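Local coordinates for protein methylmalonyl-CoA carboxyltransferase 5S subunit (Propionibacterium freudenreichii subsp. shermanii, PDB 1RQB) that transfers a carboxyl group from the biotin of the 1.3S subunit to pyruvate, forming oxaloacetate in a cobalt-containing transcarboxylase complex, at residues T279-Y283 and D284-K288; S316-P319 and G320-S324. All coordinates share one frame; numbering follows the deposited sequence.

Contacts 1 and 2 each begin a helix, 283-296 and 320-331, and share two features: the backbone O of the N-cap residue accepts the amide four residues on, and a hydrophobic staple closes over the turn. They differ at the amide three residues after the cap, which goes to the Asp-282 carboxylate in contact 1 but to the backbone O of Pro-319 in contact 2. The two do not touch: their centres lie about 35 Å apart and their nearest atoms about 28 Å. Contact 1 is on the surface, away from the annotated sites, whereas the Pro-319 side chain of contact 2 lies about 12 Å from the bound cobalt ion and about 10 Å from the side chain of its ligand His-228.

Contact 1 (T279-Y283 and D284-K288); sequences TNLDY and DRLHK
The N-terminal cap of helix 283-296 is made by Asp-282, whose carboxylate oxygen OD1 accepts the backbone N-H of Arg-285 at 3.1 Å. CG of Asp-282 stands opposite its own backbone N (chi1 -177°), which folds the carboxylate back over the first turn. The amide arrives from above the carboxylate plane, 53° out of it. The remainder of Asp-282 takes part as well: its main-chain O receives Leu-286 N at 3.0 Å, in the carbonyl plane, and so begins the regular helical bonding that Tyr-283 O continues with His-287 N.

Arg-285 runs beside the cap: bent at its second torsion, it passes its CG alongside the carboxylate, 3.6 Å from CG of Asp-282. Its guanidinium goes on to a different acid, with NH1 forming a salt bridge to Asp-55 of helix 53-58. Across the turn, Leu-281 and Leu-286 meet at about a right angle, CD1 of Leu-286 resting 3.9 Å from CB and 4.0 Å from CD1 of Leu-281. The same methyl approaches the Tyr-283 ring obliquely, 4.2 Å from its CD2. Both leucines also touch Tyr-61, and Leu-281 reaches Ile-27 of strand 23-29, so the apolar side of the turn faces the body of the protein.

One turn into the helix, Lys-288 NZ and Asp-284 OD2 form a long salt bridge of 3.9 Å. An N-capping aspartate combined with a hydrophobic staple, Leu-281 against Leu-286, thus starts a helix on the outside of the TIM barrel.

Contact 2 (S316-P319 and G320-S324); sequences SQIP and GGMLS
The flat group at the centre of this turn is the carbonyl of Pro-319, which is approached in its plane by Leu-323 and from above by Met-322. Leu-323 N donates to Pro-319 O at 3.0 Å in the carbonyl plane, while Met-322 N comes in 42° out of that plane, at 2.7 Å and with a more bent N-H geometry. One oxygen thus serves two amides of the first turn of helix 320-331.

The CD corner of the pyrrolidine ring meets Met-322, modelled as selenomethionine. With CG trans to the backbone N (chi1 180°) and the rest of the chain extended, this side chain carries SE to 3.8 Å from CD of Pro-319, crossing the ring obliquely. CB of Met-322 also sits close to the proline oxygen, at 3.2 Å. Farther on, the selenomethionine touches Val-346 of helix 339-352 and Val-366 of helix 362-376.

Ile-318, the residue before the cap, turns its CG2 branch toward the helix. That methyl is 4.0 Å from CB of Leu-323, the two side chains crossing at about a right angle, and equally 4.0 Å from CB of Met-322. The Ile-318 to Leu-323 pair is the hydrophobic staple; the contact with Met-322 adds to it, and Met-343 of helix 339-352 touches both Ile-318 and Leu-323. Just upstream is an ST turn, with Ile-318 N bonded to Ser-316 OG at 3.0 Å.

With no side-chain acceptor at the N-cap, Met-322 N is served by the proline carbonyl instead, and the apolar contacts of Ile-318 and Pro-319 probably help to hold the turn.

Contact 1 (T279-Y283 and D284-K288)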
loop_
_atom_site.group_PDB
_atom_site.type_symbol
_atom_site.label_atom_id
_atom_site.label_comp_id
_atom_site.label_asym_id
_atom_site.label_seq_id
_atom_site.Cartn_x
_atom_site.Cartn_y
_atom_site.Cartn_z
ATOM N N THR A 279 -19.598 1.481 -6.186
ATOM C CA THR A 279 -19.309 2.850 -6.636
ATOM C C THR A 279 -19.852 2.959 -8.062
ATOM O O THR A 279 -20.189 1.948 -8.676
ATOM C CB THR A 279 -17.802 3.141 -6.737
ATOM O OG1 THR A 279 -17.266 2.427 -7.857
ATOM C CG2 THR A 279 -17.067 2.728 -5.458
ATOM N N ASN A 280 -19.948 4.161 -8.601
ATOM C CA ASN A 280 -20.435 4.262 -9.984
ATOM C C ASN A 280 -19.278 4.684 -10.891
ATOM O O ASN A 280 -19.462 5.458 -11.829
ATOM C CB ASN A 280 -21.602 5.258 -10.098
ATOM C CG ASN A 280 -21.207 6.674 -9.745
ATOM O OD1 ASN A 280 -20.976 6.988 -8.577
ATOM N ND2 ASN A 280 -21.133 7.544 -10.753
ATOM N N LEU A 281 -18.083 4.170 -10.607
ATOM C CA LEU A 281 -16.912 4.513 -11.429
ATOM C C LEU A 281 -16.846 3.590 -12.648
ATOM O O LEU A 281 -17.206 2.416 -12.573
ATOM C CB LEU A 281 -15.617 4.395 -10.616
ATOM C CG LEU A 281 -15.533 5.321 -9.395
ATOM C CD1 LEU A 281 -14.146 5.244 -8.813
ATOM C CD2 LEU A 281 -15.869 6.756 -9.796
ATOM N N ASP A 282 -16.394 4.150 -13.768
ATOM C CA ASP A 282 -16.228 3.437 -15.045
ATOM C C ASP A 282 -14.797 2.896 -15.079
ATOM O O ASP A 282 -13.846 3.664 -15.217
ATOM C CB ASP A 282 -16.448 4.434 -16.193
ATOM C CG ASP A 282 -16.365 3.793 -17.567
ATOM O OD1 ASP A 282 -15.441 2.991 -17.807
ATOM O OD2 ASP A 282 -17.218 4.120 -18.417
ATOM N N TYR A 283 -14.642 1.577 -14.939
ATOM C CA TYR A 283 -13.315 0.944 -14.881
ATOM C C TYR A 283 -12.466 1.211 -16.126
ATOM O O TYR A 283 -11.245 1.332 -16.028
ATOM C CB TYR A 283 -13.451 -0.564 -14.649
ATOM C CG TYR A 283 -13.834 -0.904 -13.227
ATOM C CD1 TYR A 283 -15.108 -1.368 -12.920
ATOM C CD2 TYR A 283 -12.920 -0.752 -12.186
ATOM C CE1 TYR A 283 -15.466 -1.674 -11.606
ATOM C CE2 TYR A 283 -13.269 -1.054 -10.869
ATOM C CZ TYR A 283 -14.541 -1.515 -10.588
ATOM O OH TYR A 283 -14.893 -1.824 -9.293
ATOM N N ASP A 284 -13.084 1.286 -17.298
ATOM C CA ASP A 284 -12.303 1.548 -18.516
ATOM C C ASP A 284 -11.700 2.954 -18.454
ATOM O O ASP A 284 -10.560 3.161 -18.863
ATOM C CB ASP A 284 -13.163 1.452 -19.770
ATOM C CG ASP A 284 -12.339 1.629 -21.038
ATOM O OD1 ASP A 284 -12.919 1.952 -22.098
ATOM O OD2 ASP A 284 -11.099 1.437 -20.969
ATOM N N ARG A 285 -12.464 3.924 -17.953
ATOM C CA ARG A 285 -11.940 5.292 -17.843
ATOM C C ARG A 285 -10.811 5.309 -16.811
ATOM O O ARG A 285 -9.782 5.950 -17.014
ATOM C CB ARG A 285 -13.034 6.283 -17.415
ATOM C CG ARG A 285 -14.135 6.538 -18.446
ATOM C CD ARG A 285 -13.606 7.205 -19.725
ATOM N NE ARG A 285 -14.725 7.507 -20.614
ATOM C CZ ARG A 285 -14.703 8.399 -21.599
ATOM N NH1 ARG A 285 -13.612 9.106 -21.855
ATOM N NH2 ARG A 285 -15.800 8.605 -22.316
ATOM N N LEU A 286 -11.006 4.593 -15.709
ATOM C CA LEU A 286 -9.982 4.544 -14.655
ATOM C C LEU A 286 -8.680 3.966 -15.217
ATOM O O LEU A 286 -7.588 4.428 -14.890
ATOM C CB LEU A 286 -10.462 3.685 -13.474
ATOM C CG LEU A 286 -11.694 4.178 -12.710
ATOM C CD1 LEU A 286 -11.956 3.274 -11.504
ATOM C CD2 LEU A 286 -11.457 5.606 -12.236
ATOM N N HIS A 287 -8.796 2.942 -16.055
ATOM C CA HIS A 287 -7.610 2.306 -16.644
ATOM C C HIS A 287 -6.843 3.318 -17.501
ATOM O O HIS A 287 -5.613 3.353 -17.489
ATOM C CB HIS A 287 -8.042 1.116 -17.501
ATOM C CG HIS A 287 -6.902 0.383 -18.130
ATOM N ND1 HIS A 287 -6.077 -0.459 -17.418
ATOM C CD2 HIS A 287 -6.431 0.387 -19.399
ATOM C CE1 HIS A 287 -5.147 -0.944 -18.221
ATOM N NE2 HIS A 287 -5.339 -0.447 -19.429
ATOM N N LYS A 288 -7.570 4.150 -18.241
ATOM C CA LYS A 288 -6.928 5.154 -19.101
ATOM C C LYS A 288 -6.234 6.221 -18.250
ATOM O O LYS A 288 -5.146 6.685 -18.585
ATOM C CB LYS A 288 -7.955 5.840 -20.016
ATOM C CG LYS A 288 -8.655 4.913 -20.990
ATOM C CD LYS A 288 -9.607 5.714 -21.873
ATOM C CE LYS A 288 -10.409 4.817 -22.804
ATOM N NZ LYS A 288 -9.548 3.907 -23.615
#

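Contact 2 (S316-P319 and G320-S324)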
loop_
_atom_site.group_PDB
_atom_site.type_symbol
_atom_site.label_atom_id
_atom_site.label_comp_id
_atom_site.label_asym_id
_atom_site.label_seq_id
_atom_site.Cartn_x
_atom_site.Cartn_y
_atom_site.Cartn_z
ATOM N N SER A 316 4.898 7.837 18.757
ATOM C CA SER A 316 5.584 9.124 18.952
ATOM C C SER A 316 4.722 10.361 18.691
ATOM O O SER A 316 5.129 11.461 19.062
ATOM C CB SER A 316 6.774 9.209 18.014
ATOM O OG SER A 316 6.312 9.429 16.690
ATOM N N GLN A 317 3.568 10.223 18.038
ATOM C CA GLN A 317 2.725 11.386 17.724
ATOM C C GLN A 317 3.425 12.286 16.705
ATOM O O GLN A 317 2.915 13.353 16.366
ATOM C CB GLN A 317 2.454 12.260 18.954
ATOM C CG GLN A 317 1.668 11.651 20.086
ATOM C CD GLN A 317 1.504 12.645 21.240
ATOM O OE1 GLN A 317 1.068 13.778 21.044
ATOM N NE2 GLN A 317 1.859 12.214 22.449
ATOM N N ILE A 318 4.587 11.878 16.206
ATOM C CA ILE A 318 5.313 12.736 15.259
ATOM C C ILE A 318 5.260 12.183 13.833
ATOM O O ILE A 318 5.686 11.060 13.571
ATOM C CB ILE A 318 6.788 12.874 15.657
ATOM C CG1 ILE A 318 6.897 13.415 17.082
ATOM C CG2 ILE A 318 7.495 13.800 14.683
ATOM C CD1 ILE A 318 8.316 13.433 17.608
ATOM N N PRO A 319 4.734 12.982 12.890
ATOM C CA PRO A 319 4.627 12.597 11.474
ATOM C C PRO A 319 6.017 12.648 10.837
ATOM O O PRO A 319 6.782 13.581 11.074
ATOM C CB PRO A 319 3.706 13.670 10.886
ATOM C CG PRO A 319 2.951 14.195 12.080
ATOM C CD PRO A 319 3.999 14.231 13.147
ATOM N N GLY A 320 6.336 11.651 10.020
ATOM C CA GLY A 320 7.638 11.599 9.376
ATOM C C GLY A 320 8.123 12.883 8.725
ATOM O O GLY A 320 9.325 13.144 8.697
ATOM N N GLY A 321 7.203 13.681 8.191
ATOM C CA GLY A 321 7.589 14.924 7.547
ATOM C C GLY A 321 8.120 15.922 8.555
ATOM O O GLY A 321 8.962 16.763 8.242
HETATM N N MSE A 322 7.616 15.817 9.779
HETATM C CA MSE A 322 8.015 16.700 10.883
HETATM C C MSE A 322 9.323 16.180 11.482
HETATM O O MSE A 322 10.214 16.950 11.836
HETATM C CB MSE A 322 6.904 16.700 11.944
HETATM C CG MSE A 322 7.144 17.554 13.178
HETATM SE SE MSE A 322 5.655 17.414 14.457
HETATM C CE MSE A 322 6.396 18.450 15.914
ATOM N N LEU A 323 9.432 14.859 11.562
ATOM C CA LEU A 323 10.610 14.198 12.141
ATOM C C LEU A 323 11.874 14.542 11.352
ATOM O O LEU A 323 12.832 15.076 11.908
ATOM C CB LEU A 323 10.403 12.684 12.154
ATOM C CG LEU A 323 11.404 11.901 13.004
ATOM C CD1 LEU A 323 11.347 12.389 14.444
ATOM C CD2 LEU A 323 11.082 10.419 12.929
ATOM N N SER A 324 11.888 14.230 10.061
ATOM C CA SER A 324 13.074 14.501 9.234
ATOM C C SER A 324 13.389 15.998 9.242
ATOM O O SER A 324 14.553 16.396 9.209
ATOM C CB SER A 324 12.853 14.023 7.793
ATOM O OG SER A 324 11.873 14.802 7.131
#